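Carbohydrate deacetylase Agd3 (Neosartorya fumigata, PDB 6NWZ) is a carbohydrate deacetylase that probably removes N-acetyl groups from the exopolysaccharide galactosaminogalactan, a modification required for biofilm formation by the fungus. Local coordinates at residues F271-E276 against F545-L550; N279-W284 against I569-V574; V300-N305 against D381-I386. All coordinates share one frame; numbering follows the deposited sequence.

Contact 1: residues F271-E276 against F545-L550; sequences FRITVE and FHQANL. With ZN (zinc ion), chain M.
Just past the zinc-binding end of strand 542-546, Gln547 reaches across to Phe271 and Ile273 in the segment that leads into helix 275-289. Both polar atoms of its amide bond to the backbone of the facing segment. OE1 accepts Ile273 N at 3.0 Å, in the carbonyl plane of the side chain, while NE2 donates to Phe271 O at 3.2 Å, rising above that carbonyl's plane. Glutamine suits this place because one flat group supplies an acceptor and a donor, and the two bonds fix its rotation. CG sits between the backbone N and carbonyl carbon (chi1 62°), and a second bend at chi2 turns the amide toward the loop. The strand belongs to the largely parallel sheet of the deacetylase domain. At its end His546 NE2 binds a zinc ion at 2.3 Å, a site that Asp255 shares. Gln547 also packs on Asp256, a ligand of another zinc, which is consistent with a second-shell position. Apolar groups close the rest of this buried contact: Ile273 CD1 meets Leu550 CB at 3.6 Å, and the rim of the Phe271 ring, through CD2, comes 3.9 Å from Ala548 CA, where the small alanine lets the ring approach the backbone.

Contact 2: residues N279-W284 against I569-V574; sequences NGISAW and IFQAWV
Trp284 lays one face of its indole on the side chain of Gln571, joining two nearly parallel helices, 275-289 and 569-584, of the deacetylase domain. Phe570 of helix 569-584 also packs on Thr252 and Ile254 of strand 252-257, so the contact is helix-to-helix packing beside the largely parallel sheet of an alpha/beta fold. The short axes run at 17° to each other and come within 11.7 Å at their closest, a spacing that long side chains can bridge. Trp284 has its CG anti to the backbone N (chi1 166°), which sends the indole across to the other helix. Gln571 comes from the opposite direction and slides past it. Its CG stands 3.8 Å from the centroid of the six-membered ring, almost on the ring normal, as a CH-pi contact. Further along, NE2 lies over the same face, displaced toward the rim at CG, 3.1 Å from Trp284 CG, with the amide turned nearly upright to the indole, the planes 82° apart. Glutamine thus offers aliphatic carbons to the ring and still carries a polar end: its OE1 is bonded to Ser568 OG. The indole nitrogen likewise has its partner in Glu575. Ile281 packs against the same amide, its CD1 3.4 Å from Gln571 OE1. Branched Val574 fills in at the far edge of the indole, where CG1 is 3.6 Å from Trp284 CH2. Next to it, Phe570 CE2 meets Trp284 CZ3 at 4.0 Å.

Contact 3: residues V300-N305 against D381-I386; sequences VEVGHN and DAFGHI
Phe383 sets the rim of its ring against Val300, with CD2 3.8 Å from Val300 CB, beside a parallel pair of strands, 300-304 and 384-387, in the sheet of the deacetylase domain. The backbone bonds alternate between the strands as parallel pairing requires. Gly384 N gives to Val300 O at 2.8 Å, Val302 N to Gly384 O, Ile386 N to Val302 O, and His304 N to Ile386 O at 3.1 Å. Glu301 and Ile386 project from one face of the sheet, Val302 and His385 from the other. On the first face Glu301 sends CG anti to its own backbone nitrogen (chi1 -163°) and lays it 3.8 Å from Gly384 CA, over a residue with no side chain to bar the way. The extended chain carries the buried carboxylate on to His594 N and Gln253 NE2, which satisfy its two oxygens. Near the other face His304 and His385 meet edge to edge, rings almost coplanar at 12°, and NE2 of His304 is hydrogen-bonded to ND1 of His385 at 3.0 Å, nearly straight at 171°. Histidine suits position 385, since its second nitrogen serves another partner: His385 NE2 is bonded to Arg380 O. Beside Val300 and Ala382, one water, lying over the Phe383 ring, accepts from Val300 N at 2.7 Å and donates to Ala382 O at 2.7 Å.

In the fold
All three contacts lie in the deacetylase domain, their centres about 11 Å (1 and 2), about 13 Å (1 and 3) and about 14 Å (2 and 3) apart. Contacts 1 and 2 share helix 275-289 and alternate along the chain: 271-276 and 279-284 come early, 545-550 and 569-574 late. Contact 3 falls between these halves in sequence. Contacts 1 and 2 touch where Phe545 meets Trp573 and Leu550 meets Phe570; contacts 2 and 3 touch where Ser282 and Ile281 pack on Phe383. Strand 252-257, carrying zinc ligands Asp255 and Asp256, pairs with strands 300-304 and 542-546. Early and late parts of the domain are thus brought together around the metal sites.

Contact 1: residues F271-E276 against F545-L550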
ATOM      1  N   PHE A 271      29.968   9.095  -0.819  1.00 38.52           N
ATOM      2  CA  PHE A 271      29.800   7.938  -1.684  1.00 38.00           C
ATOM      3  C   PHE A 271      29.004   8.311  -2.926  1.00 47.55           C
ATOM      4  O   PHE A 271      28.042   9.083  -2.854  1.00 49.30           O
ATOM      5  CB  PHE A 271      29.109   6.777  -0.961  1.00 30.07           C
ATOM      6  CG  PHE A 271      28.930   5.564  -1.825  1.00 39.99           C
ATOM      7  CD1 PHE A 271      30.016   4.763  -2.148  1.00 30.68           C
ATOM      8  CD2 PHE A 271      27.688   5.241  -2.340  1.00 27.90           C
ATOM      9  CE1 PHE A 271      29.860   3.652  -2.955  1.00 34.61           C
ATOM     10  CE2 PHE A 271      27.524   4.134  -3.149  1.00 36.09           C
ATOM     11  CZ  PHE A 271      28.610   3.338  -3.459  1.00 43.64           C
ATOM     12  N   ARG A 272      29.429   7.759  -4.064  1.00 37.57           N
ATOM     13  CA  ARG A 272      28.705   7.824  -5.327  1.00 36.34           C
ATOM     14  C   ARG A 272      28.678   6.427  -5.923  1.00 40.76           C
ATOM     15  O   ARG A 272      29.732   5.806  -6.097  1.00 49.39           O
ATOM     16  CB  ARG A 272      29.355   8.804  -6.311  1.00 30.47           C
ATOM     17  CG  ARG A 272      28.613   8.948  -7.636  1.00 30.00           C
ATOM     18  CD  ARG A 272      29.351   9.894  -8.568  1.00 31.07           C
ATOM     19  NE  ARG A 272      28.508  10.414  -9.642  1.00 47.20           N
ATOM     20  CZ  ARG A 272      28.575  10.013 -10.907  1.00 37.57           C
ATOM     21  NH1 ARG A 272      29.446   9.081 -11.260  1.00 34.69           N
ATOM     22  NH2 ARG A 272      27.772  10.548 -11.819  1.00 32.10           N
ATOM     23  N   ILE A 273      27.478   5.934  -6.231  1.00 31.11           N
ATOM     24  CA  ILE A 273      27.295   4.575  -6.730  1.00 32.11           C
ATOM     25  C   ILE A 273      28.188   4.358  -7.948  1.00 39.72           C
ATOM     26  O   ILE A 273      28.452   5.294  -8.712  1.00 33.88           O
ATOM     27  CB  ILE A 273      25.808   4.308  -7.052  1.00 27.15           C
ATOM     28  CG1 ILE A 273      25.493   2.813  -6.960  1.00 28.83           C
ATOM     29  CG2 ILE A 273      25.419   4.874  -8.417  1.00 38.49           C
ATOM     30  CD1 ILE A 273      25.529   2.275  -5.543  1.00 28.79           C
ATOM     31  N   THR A 274      28.689   3.137  -8.120  1.00 28.75           N
ATOM     32  CA  THR A 274      29.610   2.830  -9.205  1.00 33.55           C
ATOM     33  C   THR A 274      28.971   1.870 -10.203  1.00 37.09           C
ATOM     34  O   THR A 274      27.865   1.363 -10.005  1.00 40.89           O
ATOM     35  CB  THR A 274      30.915   2.234  -8.663  1.00 29.50           C
ATOM     36  OG1 THR A 274      30.650   0.959  -8.067  1.00 47.47           O
ATOM     37  CG2 THR A 274      31.521   3.152  -7.623  1.00 29.26           C
ATOM     38  N   VAL A 275      29.698   1.629 -11.296  1.00 42.38           N
ATOM     39  CA  VAL A 275      29.235   0.685 -12.309  1.00 34.17           C
ATOM     40  C   VAL A 275      29.218  -0.734 -11.753  1.00 38.72           C
ATOM     41  O   VAL A 275      28.302  -1.515 -12.040  1.00 42.32           O
ATOM     42  CB  VAL A 275      30.106   0.794 -13.574  1.00 32.21           C
ATOM     43  CG1 VAL A 275      29.862  -0.385 -14.501  1.00 28.14           C
ATOM     44  CG2 VAL A 275      29.828   2.111 -14.298  1.00 30.10           C
ATOM     45  N   GLU A 276      30.220  -1.093 -10.946  1.00 43.99           N
ATOM     46  CA  GLU A 276      30.231  -2.424 -10.343  1.00 38.70           C
ATOM     47  C   GLU A 276      29.048  -2.601  -9.400  1.00 41.50           C
ATOM     48  O   GLU A 276      28.402  -3.658  -9.391  1.00 32.01           O
ATOM     49  CB  GLU A 276      31.551  -2.664  -9.605  1.00 36.43           C
ATOM     50  CG  GLU A 276      32.801  -2.618 -10.485  1.00 61.41           C
ATOM     51  CD  GLU A 276      33.263  -1.200 -10.808  1.00 74.80           C
ATOM     52  OE1 GLU A 276      32.775  -0.243 -10.168  1.00 74.49           O
ATOM     53  OE2 GLU A 276      34.118  -1.043 -11.705  1.00 74.90           O
ATOM     54  N   PHE A 545      13.950   5.428  -1.243  1.00 28.44           N
ATOM     55  CA  PHE A 545      15.344   5.051  -1.030  1.00 34.12           C
ATOM     56  C   PHE A 545      16.236   6.029  -1.786  1.00 43.65           C
ATOM     57  O   PHE A 545      15.759   6.899  -2.521  1.00 39.84           O
ATOM     58  CB  PHE A 545      15.619   3.605  -1.468  1.00 27.38           C
ATOM     59  CG  PHE A 545      14.793   2.580  -0.734  1.00 29.65           C
ATOM     60  CD1 PHE A 545      15.144   2.172   0.544  1.00 27.95           C
ATOM     61  CD2 PHE A 545      13.664   2.029  -1.320  1.00 24.90           C
ATOM     62  CE1 PHE A 545      14.383   1.231   1.225  1.00 32.76           C
ATOM     63  CE2 PHE A 545      12.899   1.088  -0.645  1.00 28.87           C
ATOM     64  CZ  PHE A 545      13.260   0.688   0.630  1.00 29.46           C
ATOM     65  N   HIS A 546      17.549   5.884  -1.598  1.00 41.24           N
ATOM     66  CA  HIS A 546      18.512   6.810  -2.181  1.00 38.13           C
ATOM     67  C   HIS A 546      19.710   6.044  -2.725  1.00 37.96           C
ATOM     68  O   HIS A 546      19.939   4.882  -2.382  1.00 44.86           O
ATOM     69  CB  HIS A 546      18.948   7.865  -1.158  1.00 38.14           C
ATOM     70  CG  HIS A 546      17.846   8.799  -0.769  1.00 50.46           C
ATOM     71  ND1 HIS A 546      16.783   8.407   0.017  1.00 49.46           N
ATOM     72  CD2 HIS A 546      17.624  10.097  -1.084  1.00 46.35           C
ATOM     73  CE1 HIS A 546      15.959   9.427   0.181  1.00 47.85           C
ATOM     74  NE2 HIS A 546      16.446  10.465  -0.476  1.00 52.23           N
ATOM     75  N   GLN A 547      20.482   6.725  -3.583  1.00 38.42           N
ATOM     76  CA  GLN A 547      21.508   6.044  -4.369  1.00 36.94           C
ATOM     77  C   GLN A 547      22.576   5.410  -3.486  1.00 45.85           C
ATOM     78  O   GLN A 547      23.097   4.338  -3.818  1.00 39.80           O
ATOM     79  CB  GLN A 547      22.144   7.022  -5.364  1.00 37.27           C
ATOM     80  CG  GLN A 547      22.871   8.204  -4.728  1.00 43.76           C
ATOM     81  CD  GLN A 547      24.344   7.931  -4.455  1.00 47.87           C
ATOM     82  OE1 GLN A 547      24.958   7.071  -5.088  1.00 43.10           O
ATOM     83  NE2 GLN A 547      24.914   8.668  -3.509  1.00 49.65           N
ATOM     84  N   ALA A 548      22.907   6.045  -2.360  1.00 46.32           N
ATOM     85  CA  ALA A 548      23.912   5.482  -1.470  1.00 38.13           C
ATOM     86  C   ALA A 548      23.491   4.134  -0.901  1.00 38.55           C
ATOM     87  O   ALA A 548      24.357   3.355  -0.486  1.00 42.50           O
ATOM     88  CB  ALA A 548      24.213   6.463  -0.334  1.00 30.70           C
ATOM     89  N   ASN A 549      22.189   3.833  -0.882  1.00 38.54           N
ATOM     90  CA  ASN A 549      21.705   2.576  -0.317  1.00 31.74           C
ATOM     91  C   ASN A 549      21.997   1.370  -1.201  1.00 33.93           C
ATOM     92  O   ASN A 549      21.823   0.235  -0.741  1.00 38.58           O
ATOM     93  CB  ASN A 549      20.196   2.645  -0.058  1.00 32.80           C
ATOM     94  CG  ASN A 549      19.794   3.838   0.793  1.00 28.65           C
ATOM     95  OD1 ASN A 549      18.676   4.342   0.682  1.00 28.55           O
ATOM     96  ND2 ASN A 549      20.703   4.294   1.646  1.00 37.59           N
ATOM     97  N   LEU A 550      22.417   1.576  -2.447  1.00 32.82           N
ATOM     98  CA  LEU A 550      22.658   0.472  -3.368  1.00 39.62           C
ATOM     99  C   LEU A 550      24.087  -0.051  -3.304  1.00 43.59           C
ATOM    100  O   LEU A 550      24.440  -0.939  -4.087  1.00 55.15           O
ATOM    101  CB  LEU A 550      22.332   0.900  -4.805  1.00 37.63           C
ATOM    102  CG  LEU A 550      20.953   1.498  -5.102  1.00 35.62           C
ATOM    103  CD1 LEU A 550      20.726   1.579  -6.602  1.00 27.03           C
ATOM    104  CD2 LEU A 550      19.845   0.703  -4.448  1.00 24.75           C
TER
HETATM  105 ZN    ZN M 914      14.823  11.870  -1.408  1.00 74.26          ZN

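Contact 2: residues N279-W284 against I569-V574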
ATOM      1  N   ASN A 279      25.966  -3.193 -11.560  1.00 43.40           N
ATOM      2  CA  ASN A 279      25.940  -4.540 -12.125  1.00 36.53           C
ATOM      3  C   ASN A 279      25.450  -5.555 -11.101  1.00 38.34           C
ATOM      4  O   ASN A 279      24.769  -6.525 -11.455  1.00 36.25           O
ATOM      5  CB  ASN A 279      27.325  -4.925 -12.643  1.00 25.62           C
ATOM      6  CG  ASN A 279      27.598  -4.379 -14.028  1.00 39.86           C
ATOM      7  OD1 ASN A 279      26.681  -4.231 -14.838  1.00 37.72           O
ATOM      8  ND2 ASN A 279      28.860  -4.066 -14.307  1.00 38.16           N
ATOM      9  N   GLY A 280      25.785  -5.349  -9.826  1.00 23.98           N
ATOM     10  CA  GLY A 280      25.265  -6.221  -8.788  1.00 29.95           C
ATOM     11  C   GLY A 280      23.761  -6.098  -8.628  1.00 41.02           C
ATOM     12  O   GLY A 280      23.059  -7.102  -8.468  1.00 39.49           O
ATOM     13  N   ILE A 281      23.245  -4.870  -8.682  1.00 34.39           N
ATOM     14  CA  ILE A 281      21.806  -4.670  -8.575  1.00 41.41           C
ATOM     15  C   ILE A 281      21.088  -5.280  -9.774  1.00 31.66           C
ATOM     16  O   ILE A 281      20.033  -5.909  -9.627  1.00 37.57           O
ATOM     17  CB  ILE A 281      21.488  -3.172  -8.424  1.00 36.33           C
ATOM     18  CG1 ILE A 281      22.251  -2.582  -7.234  1.00 21.87           C
ATOM     19  CG2 ILE A 281      19.989  -2.964  -8.282  1.00 20.98           C
ATOM     20  CD1 ILE A 281      21.815  -3.126  -5.890  1.00 21.47           C
ATOM     21  N   SER A 282      21.646  -5.112 -10.976  1.00 34.11           N
ATOM     22  CA  SER A 282      21.013  -5.660 -12.173  1.00 30.24           C
ATOM     23  C   SER A 282      20.914  -7.176 -12.093  1.00 35.64           C
ATOM     24  O   SER A 282      19.858  -7.757 -12.369  1.00 37.24           O
ATOM     25  CB  SER A 282      21.793  -5.247 -13.421  1.00 23.22           C
ATOM     26  OG  SER A 282      21.821  -3.841 -13.566  1.00 58.77           O
ATOM     27  N   ALA A 283      22.012  -7.835 -11.715  1.00 37.34           N
ATOM     28  CA  ALA A 283      22.006  -9.290 -11.627  1.00 26.94           C
ATOM     29  C   ALA A 283      21.034  -9.780 -10.565  1.00 25.93           C
ATOM     30  O   ALA A 283      20.533 -10.907 -10.651  1.00 32.00           O
ATOM     31  CB  ALA A 283      23.415  -9.797 -11.336  1.00 23.45           C
ATOM     32  N   TRP A 284      20.739  -8.942  -9.573  1.00 31.85           N
ATOM     33  CA  TRP A 284      19.900  -9.340  -8.453  1.00 30.02           C
ATOM     34  C   TRP A 284      18.413  -9.185  -8.742  1.00 38.70           C
ATOM     35  O   TRP A 284      17.599  -9.836  -8.078  1.00 56.64           O
ATOM     36  CB  TRP A 284      20.296  -8.530  -7.213  1.00 24.05           C
ATOM     37  CG  TRP A 284      19.322  -8.584  -6.084  1.00 27.61           C
ATOM     38  CD1 TRP A 284      19.238  -9.540  -5.114  1.00 28.26           C
ATOM     39  CD2 TRP A 284      18.300  -7.624  -5.792  1.00 22.08           C
ATOM     40  NE1 TRP A 284      18.218  -9.237  -4.238  1.00 32.81           N
ATOM     41  CE2 TRP A 284      17.628  -8.066  -4.635  1.00 19.32           C
ATOM     42  CE3 TRP A 284      17.885  -6.436  -6.401  1.00 19.61           C
ATOM     43  CZ2 TRP A 284      16.567  -7.362  -4.076  1.00 32.92           C
ATOM     44  CZ3 TRP A 284      16.833  -5.740  -5.845  1.00 32.13           C
ATOM     45  CH2 TRP A 284      16.185  -6.204  -4.693  1.00 36.38           C
ATOM     46  N   ILE A 569      22.152  -2.420   1.631  1.00 33.41           N
ATOM     47  CA  ILE A 569      21.095  -2.197   2.613  1.00 29.46           C
ATOM     48  C   ILE A 569      19.741  -2.103   1.919  1.00 37.16           C
ATOM     49  O   ILE A 569      18.709  -2.459   2.504  1.00 34.97           O
ATOM     50  CB  ILE A 569      21.385  -0.949   3.468  1.00 31.22           C
ATOM     51  CG1 ILE A 569      21.606   0.280   2.589  1.00 36.46           C
ATOM     52  CG2 ILE A 569      22.586  -1.182   4.368  1.00 26.37           C
ATOM     53  CD1 ILE A 569      21.909   1.533   3.383  1.00 30.25           C
ATOM     54  N   PHE A 570      19.716  -1.642   0.668  1.00 35.42           N
ATOM     55  CA  PHE A 570      18.471  -1.631  -0.091  1.00 24.59           C
ATOM     56  C   PHE A 570      18.014  -3.048  -0.412  1.00 35.33           C
ATOM     57  O   PHE A 570      16.847  -3.397  -0.201  1.00 32.84           O
ATOM     58  CB  PHE A 570      18.644  -0.815  -1.373  1.00 27.19           C
ATOM     59  CG  PHE A 570      17.534  -1.008  -2.361  1.00 27.47           C
ATOM     60  CD1 PHE A 570      16.314  -0.378  -2.182  1.00 26.48           C
ATOM     61  CD2 PHE A 570      17.704  -1.827  -3.465  1.00 24.67           C
ATOM     62  CE1 PHE A 570      15.286  -0.559  -3.089  1.00 36.58           C
ATOM     63  CE2 PHE A 570      16.681  -2.010  -4.377  1.00 21.51           C
ATOM     64  CZ  PHE A 570      15.472  -1.378  -4.187  1.00 28.39           C
ATOM     65  N   GLN A 571      18.922  -3.882  -0.925  1.00 32.22           N
ATOM     66  CA  GLN A 571      18.559  -5.263  -1.232  1.00 30.22           C
ATOM     67  C   GLN A 571      18.131  -6.019   0.021  1.00 31.17           C
ATOM     68  O   GLN A 571      17.162  -6.788  -0.011  1.00 29.47           O
ATOM     69  CB  GLN A 571      19.728  -5.967  -1.915  1.00 33.45           C
ATOM     70  CG  GLN A 571      20.063  -5.393  -3.281  1.00 34.66           C
ATOM     71  CD  GLN A 571      21.410  -5.861  -3.786  1.00 37.88           C
ATOM     72  OE1 GLN A 571      22.448  -5.314  -3.412  1.00 28.38           O
ATOM     73  NE2 GLN A 571      21.403  -6.881  -4.636  1.00 26.45           N
ATOM     74  N   ALA A 572      18.833  -5.810   1.139  1.00 28.60           N
ATOM     75  CA  ALA A 572      18.461  -6.486   2.379  1.00 34.73           C
ATOM     76  C   ALA A 572      17.049  -6.125   2.814  1.00 38.57           C
ATOM     77  O   ALA A 572      16.344  -6.959   3.396  1.00 41.90           O
ATOM     78  CB  ALA A 572      19.455  -6.144   3.490  1.00 22.48           C
ATOM     79  N   TRP A 573      16.621  -4.891   2.550  1.00 35.84           N
ATOM     80  CA  TRP A 573      15.258  -4.500   2.884  1.00 37.80           C
ATOM     81  C   TRP A 573      14.259  -5.205   1.976  1.00 38.37           C
ATOM     82  O   TRP A 573      13.272  -5.781   2.450  1.00 35.53           O
ATOM     83  CB  TRP A 573      15.115  -2.978   2.790  1.00 31.71           C
ATOM     84  CG  TRP A 573      13.754  -2.457   3.188  1.00 37.08           C
ATOM     85  CD1 TRP A 573      13.373  -2.023   4.426  1.00 28.22           C
ATOM     86  CD2 TRP A 573      12.603  -2.312   2.342  1.00 22.09           C
ATOM     87  NE1 TRP A 573      12.060  -1.621   4.405  1.00 23.41           N
ATOM     88  CE2 TRP A 573      11.564  -1.788   3.138  1.00 22.94           C
ATOM     89  CE3 TRP A 573      12.350  -2.577   0.993  1.00 26.36           C
ATOM     90  CZ2 TRP A 573      10.293  -1.523   2.629  1.00 34.29           C
ATOM     91  CZ3 TRP A 573      11.086  -2.310   0.488  1.00 28.05           C
ATOM     92  CH2 TRP A 573      10.073  -1.790   1.306  1.00 30.28           C
ATOM     93  N   VAL A 574      14.512  -5.188   0.666  1.00 25.08           N
ATOM     94  CA  VAL A 574      13.606  -5.834  -0.279  1.00 25.76           C
ATOM     95  C   VAL A 574      13.550  -7.336  -0.022  1.00 33.94           C
ATOM     96  O   VAL A 574      12.472  -7.941  -0.034  1.00 42.11           O
ATOM     97  CB  VAL A 574      14.025  -5.509  -1.726  1.00 20.89           C
ATOM     98  CG1 VAL A 574      13.129  -6.230  -2.730  1.00 19.39           C
ATOM     99  CG2 VAL A 574      13.986  -4.004  -1.956  1.00 20.05           C
TER

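Contact 3: residues V300-N305 against D381-I386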
ATOM      1  N   VAL A 300      13.185  -1.859 -10.377  1.00 36.07           N
ATOM      2  CA  VAL A 300      13.653  -0.750  -9.553  1.00 29.91           C
ATOM      3  C   VAL A 300      13.568   0.536 -10.361  1.00 25.87           C
ATOM      4  O   VAL A 300      14.103   0.616 -11.475  1.00 40.13           O
ATOM      5  CB  VAL A 300      15.090  -0.997  -9.063  1.00 33.31           C
ATOM      6  CG1 VAL A 300      15.537   0.133  -8.160  1.00 25.03           C
ATOM      7  CG2 VAL A 300      15.180  -2.339  -8.350  1.00 20.87           C
ATOM      8  N   GLU A 301      12.907   1.546  -9.796  1.00 25.84           N
ATOM      9  CA  GLU A 301      12.717   2.838 -10.441  1.00 21.99           C
ATOM     10  C   GLU A 301      13.692   3.858  -9.870  1.00 30.79           C
ATOM     11  O   GLU A 301      13.861   3.955  -8.650  1.00 30.68           O
ATOM     12  CB  GLU A 301      11.281   3.336 -10.260  1.00 23.52           C
ATOM     13  CG  GLU A 301      10.873   4.443 -11.218  1.00 30.97           C
ATOM     14  CD  GLU A 301       9.398   4.788 -11.107  1.00 38.14           C
ATOM     15  OE1 GLU A 301       8.859   4.726  -9.981  1.00 36.08           O
ATOM     16  OE2 GLU A 301       8.778   5.112 -12.145  1.00 42.23           O
ATOM     17  N   VAL A 302      14.309   4.633 -10.759  1.00 29.41           N
ATOM     18  CA  VAL A 302      15.437   5.492 -10.420  1.00 25.51           C
ATOM     19  C   VAL A 302      15.086   6.942 -10.736  1.00 35.47           C
ATOM     20  O   VAL A 302      14.530   7.236 -11.803  1.00 37.84           O
ATOM     21  CB  VAL A 302      16.706   5.061 -11.178  1.00 34.86           C
ATOM     22  CG1 VAL A 302      17.846   6.004 -10.862  1.00 43.78           C
ATOM     23  CG2 VAL A 302      17.071   3.639 -10.802  1.00 29.67           C
ATOM     24  N   GLY A 303      15.408   7.842  -9.809  1.00 28.60           N
ATOM     25  CA  GLY A 303      15.250   9.262 -10.020  1.00 41.85           C
ATOM     26  C   GLY A 303      16.602   9.915 -10.222  1.00 40.01           C
ATOM     27  O   GLY A 303      17.472   9.845  -9.350  1.00 36.32           O
ATOM     28  N   HIS A 304      16.776  10.550 -11.382  1.00 38.40           N
ATOM     29  CA  HIS A 304      18.072  11.042 -11.829  1.00 35.51           C
ATOM     30  C   HIS A 304      18.229  12.535 -11.570  1.00 37.36           C
ATOM     31  O   HIS A 304      17.269  13.303 -11.626  1.00 44.57           O
ATOM     32  CB  HIS A 304      18.265  10.781 -13.325  1.00 36.54           C
ATOM     33  CG  HIS A 304      18.179   9.338 -13.708  1.00 41.08           C
ATOM     34  ND1 HIS A 304      19.207   8.449 -13.484  1.00 36.05           N
ATOM     35  CD2 HIS A 304      17.194   8.631 -14.311  1.00 36.46           C
ATOM     36  CE1 HIS A 304      18.858   7.255 -13.928  1.00 38.90           C
ATOM     37  NE2 HIS A 304      17.641   7.338 -14.435  1.00 32.37           N
ATOM     38  N   ASN A 305      19.472  12.944 -11.308  1.00 36.55           N
ATOM     39  CA  ASN A 305      19.861  14.350 -11.267  1.00 40.58           C
ATOM     40  C   ASN A 305      20.921  14.559 -12.341  1.00 44.36           C
ATOM     41  O   ASN A 305      22.083  14.190 -12.150  1.00 48.35           O
ATOM     42  CB  ASN A 305      20.385  14.738  -9.892  1.00 35.86           C
ATOM     43  CG  ASN A 305      19.353  14.557  -8.811  1.00 45.38           C
ATOM     44  OD1 ASN A 305      19.295  13.515  -8.160  1.00 50.64           O
ATOM     45  ND2 ASN A 305      18.527  15.574  -8.608  1.00 41.37           N
ATOM     46  N   ASP A 381      16.743  -0.337 -19.915  1.00 38.40           N
ATOM     47  CA  ASP A 381      15.413  -0.913 -20.046  1.00 35.22           C
ATOM     48  C   ASP A 381      15.086  -1.921 -18.953  1.00 41.45           C
ATOM     49  O   ASP A 381      13.964  -2.437 -18.922  1.00 46.40           O
ATOM     50  CB  ASP A 381      15.260  -1.557 -21.426  1.00 28.26           C
ATOM     51  CG  ASP A 381      15.284  -0.535 -22.552  1.00 46.69           C
ATOM     52  OD1 ASP A 381      14.817   0.607 -22.337  1.00 48.58           O
ATOM     53  OD2 ASP A 381      15.764  -0.875 -23.655  1.00 53.20           O
ATOM     54  N   ALA A 382      16.018  -2.209 -18.052  1.00 33.81           N
ATOM     55  CA  ALA A 382      15.721  -3.076 -16.923  1.00 26.45           C
ATOM     56  C   ALA A 382      15.230  -2.310 -15.699  1.00 38.93           C
ATOM     57  O   ALA A 382      14.779  -2.938 -14.734  1.00 35.42           O
ATOM     58  CB  ALA A 382      16.959  -3.899 -16.557  1.00 24.76           C
ATOM     59  N   PHE A 383      15.289  -0.980 -15.722  1.00 27.86           N
ATOM     60  CA  PHE A 383      14.912  -0.156 -14.585  1.00 29.80           C
ATOM     61  C   PHE A 383      13.852   0.860 -14.999  1.00 38.29           C
ATOM     62  O   PHE A 383      13.645   1.129 -16.185  1.00 42.72           O
ATOM     63  CB  PHE A 383      16.133   0.581 -14.004  1.00 23.15           C
ATOM     64  CG  PHE A 383      17.174  -0.330 -13.408  1.00 31.22           C
ATOM     65  CD1 PHE A 383      18.011  -1.081 -14.220  1.00 33.71           C
ATOM     66  CD2 PHE A 383      17.324  -0.425 -12.035  1.00 21.67           C
ATOM     67  CE1 PHE A 383      18.968  -1.912 -13.675  1.00 25.45           C
ATOM     68  CE2 PHE A 383      18.281  -1.253 -11.482  1.00 21.51           C
ATOM     69  CZ  PHE A 383      19.103  -1.997 -12.301  1.00 30.61           C
ATOM     70  N   GLY A 384      13.178   1.427 -13.993  1.00 27.29           N
ATOM     71  CA  GLY A 384      12.329   2.577 -14.218  1.00 25.43           C
ATOM     72  C   GLY A 384      13.102   3.882 -14.100  1.00 35.84           C
ATOM     73  O   GLY A 384      14.142   3.959 -13.446  1.00 33.93           O
ATOM     74  N   HIS A 385      12.584   4.925 -14.743  1.00 34.97           N
ATOM     75  CA  HIS A 385      13.292   6.195 -14.800  1.00 34.74           C
ATOM     76  C   HIS A 385      12.319   7.352 -14.626  1.00 34.90           C
ATOM     77  O   HIS A 385      11.230   7.354 -15.207  1.00 45.67           O
ATOM     78  CB  HIS A 385      14.060   6.327 -16.119  1.00 25.91           C
ATOM     79  CG  HIS A 385      14.967   5.168 -16.389  1.00 40.55           C
ATOM     80  ND1 HIS A 385      16.269   5.120 -15.939  1.00 25.20           N
ATOM     81  CD2 HIS A 385      14.746   3.993 -17.024  1.00 30.87           C
ATOM     82  CE1 HIS A 385      16.817   3.976 -16.303  1.00 29.28           C
ATOM     83  NE2 HIS A 385      15.914   3.273 -16.965  1.00 40.37           N
ATOM     84  N   ILE A 386      12.727   8.333 -13.821  1.00 30.60           N
ATOM     85  CA  ILE A 386      11.923   9.523 -13.575  1.00 28.06           C
ATOM     86  C   ILE A 386      12.872  10.649 -13.186  1.00 35.99           C
ATOM     87  O   ILE A 386      13.994  10.407 -12.733  1.00 36.52           O
ATOM     88  CB  ILE A 386      10.856   9.265 -12.479  1.00 30.68           C
ATOM     89  CG1 ILE A 386       9.820  10.392 -12.453  1.00 37.94           C
ATOM     90  CG2 ILE A 386      11.528   9.062 -11.129  1.00 26.30           C
ATOM     91  CD1 ILE A 386       8.874  10.311 -11.284  1.00 39.31           C
TER
HETATM   92  O   HOH W   1      15.080  -2.854 -12.065  1.00 40.93           O